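Local atomic coordinates of gamma-glutamyl-gamma-aminobutyraldehyde dehydrogenase (Burkholderia cenocepacia, PDB entry 4LIH), a protein that probably oxidises aldehydes, among them gamma-glutamyl-gamma-aminobutyraldehyde, to carboxylic acids with NAD(P)+ as a member of the aldehyde dehydrogenase family. Residues L12-A15 with D16-K20. Sequence-based numbering, arbitrary orientation.
Sequences LTLA and DWQHK
One face of the Trp-17 indole is covered by Leu-12, whose CD2 methyl stands 3.8 Å from the centroid of the six-membered ring and only 9° off its normal, a CH-pi contact. Leu-12 CB continues this cover toward the pyrrole side, 3.5 Å from Trp-17 NE1, and the two side chains cross at about a right angle. At the ring's edge, in its plane, a water accepts from Trp-17 NE1 at 3.0 Å and donates to Leu-12 O, so the indole N-H is tied back to the backbone just ahead of the helix. Lys-20, bent at chi3 and chi4, brings CE to 3.8 Å from Leu-12 CD2, beside the methyl rather than across it from the ring.

The polar counterpart is a capping box at the start of helix 14-23. Thr-13 is the N-cap: chi1 of 67° sets OG1 between the backbone N and the carbonyl carbon, where it accepts from Asp-16 N at 3.1 Å. In return, Asp-16 OD2 accepts from Thr-13 N at 3.2 Å, a nearly straight bond (172°) that meets the carboxylate from above its plane. A second water joins Thr-13 OG1 to Asp-16 OD1. The first full turn follows with Trp-17 N bonded to Thr-13 O at 3.0 Å.

Leu-14 CG and CD1 make van der Waals contact with the end of Gln-18, extended beyond its CG; Leu-14 CG lies 3.8 Å from Gln-18 OE1. Leu-14 also touches loop residues Leu-342 to Pro-344. Trp-17 is buried against Leu-111 of helix 106-117 and Ile-121 and Thr-125 of helix 121-142.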
loop_
_atom_site.group_PDB
_atom_site.type_symbol
_atom_site.label_atom_id
_atom_site.label_comp_id
_atom_site.label_asym_id
_atom_site.label_seq_id
_atom_site.Cartn_x
_atom_site.Cartn_y
_atom_site.Cartn_z
ATOM N N LEU A 12 39.614 18.361 4.857
ATOM C CA LEU A 12 40.685 18.630 5.844
ATOM C C LEU A 12 41.846 17.634 5.656
ATOM O O LEU A 12 41.631 16.516 5.179
ATOM C CB LEU A 12 40.143 18.522 7.287
ATOM C CG LEU A 12 39.343 19.676 7.882
ATOM C CD1 LEU A 12 38.039 19.899 7.137
ATOM C CD2 LEU A 12 39.084 19.454 9.365
ATOM N N THR A 13 43.055 18.049 6.034
ATOM C CA THR A 13 44.282 17.244 5.910
ATOM C C THR A 13 44.546 16.479 7.199
ATOM O O THR A 13 43.908 16.726 8.215
ATOM C CB THR A 13 45.540 18.115 5.712
ATOM O OG1 THR A 13 45.782 18.875 6.907
ATOM C CG2 THR A 13 45.414 19.029 4.537
ATOM N N LEU A 14 45.534 15.595 7.159
ATOM C CA LEU A 14 45.911 14.817 8.323
ATOM C C LEU A 14 46.273 15.733 9.463
ATOM O O LEU A 14 45.829 15.528 10.594
ATOM C CB LEU A 14 47.079 13.887 7.982
ATOM C CG LEU A 14 47.893 13.260 9.105
ATOM C CD1 LEU A 14 47.026 12.317 9.937
ATOM C CD2 LEU A 14 49.114 12.547 8.528
ATOM N N ALA A 15 47.096 16.749 9.154
ATOM C CA ALA A 15 47.536 17.740 10.139
ATOM C C ALA A 15 46.354 18.476 10.772
ATOM O O ALA A 15 46.357 18.743 11.976
ATOM C CB ALA A 15 48.516 18.740 9.489
ATOM N N ASP A 16 45.352 18.790 9.953
ATOM C CA ASP A 16 44.127 19.464 10.426
ATOM C C ASP A 16 43.398 18.583 11.443
ATOM O O ASP A 16 42.995 19.056 12.499
ATOM C CB ASP A 16 43.153 19.772 9.282
ATOM C CG ASP A 16 43.642 20.875 8.348
ATOM O OD1 ASP A 16 44.647 21.565 8.653
ATOM O OD2 ASP A 16 42.999 21.027 7.297
ATOM N N TRP A 17 43.256 17.297 11.125
ATOM C CA TRP A 17 42.572 16.367 12.033
ATOM C C TRP A 17 43.352 16.167 13.323
ATOM O O TRP A 17 42.752 16.126 14.403
ATOM C CB TRP A 17 42.282 15.025 11.350
ATOM C CG TRP A 17 41.233 15.136 10.279
ATOM C CD1 TRP A 17 41.403 14.936 8.946
ATOM C CD2 TRP A 17 39.853 15.496 10.462
ATOM N NE1 TRP A 17 40.225 15.145 8.284
ATOM C CE2 TRP A 17 39.254 15.497 9.186
ATOM C CE3 TRP A 17 39.069 15.802 11.581
ATOM C CZ2 TRP A 17 37.885 15.792 8.990
ATOM C CZ3 TRP A 17 37.703 16.105 11.387
ATOM C CH2 TRP A 17 37.132 16.081 10.094
ATOM N N GLN A 18 44.671 16.050 13.218
ATOM C CA GLN A 18 45.525 15.929 14.400
ATOM C C GLN A 18 45.397 17.148 15.309
ATOM O O GLN A 18 45.297 17.002 16.517
ATOM C CB GLN A 18 46.994 15.741 14.001
ATOM C CG GLN A 18 47.285 14.381 13.379
ATOM C CD GLN A 18 48.687 14.275 12.808
ATOM O OE1 GLN A 18 49.180 15.191 12.154
ATOM N NE2 GLN A 18 49.337 13.148 13.063
ATOM N N HIS A 19 45.373 18.342 14.727
ATOM C CA HIS A 19 45.178 19.557 15.512
ATOM C C HIS A 19 43.798 19.643 16.187
ATOM O O HIS A 19 43.700 19.990 17.349
ATOM C CB HIS A 19 45.397 20.797 14.660
ATOM C CG HIS A 19 45.515 22.046 15.473
ATOM N ND1 HIS A 19 44.490 22.962 15.587
ATOM C CD2 HIS A 19 46.520 22.505 16.257
ATOM C CE1 HIS A 19 44.870 23.947 16.382
ATOM N NE2 HIS A 19 46.093 23.688 16.811
ATOM N N LYS A 20 42.734 19.327 15.456
ATOM C CA LYS A 20 41.410 19.228 16.058
ATOM C C LYS A 20 41.384 18.186 17.207
ATOM O O LYS A 20 40.833 18.453 18.250
ATOM C CB LYS A 20 40.385 18.916 14.978
ATOM C CG LYS A 20 38.936 19.113 15.406
ATOM C CD LYS A 20 37.955 18.594 14.360
ATOM C CE LYS A 20 38.121 19.263 13.002
ATOM N NZ LYS A 20 37.682 20.691 12.945
HETATM O O HOH W 1 39.475 15.089 5.394
HETATM O O HOH W 2 47.197 21.363 6.611
#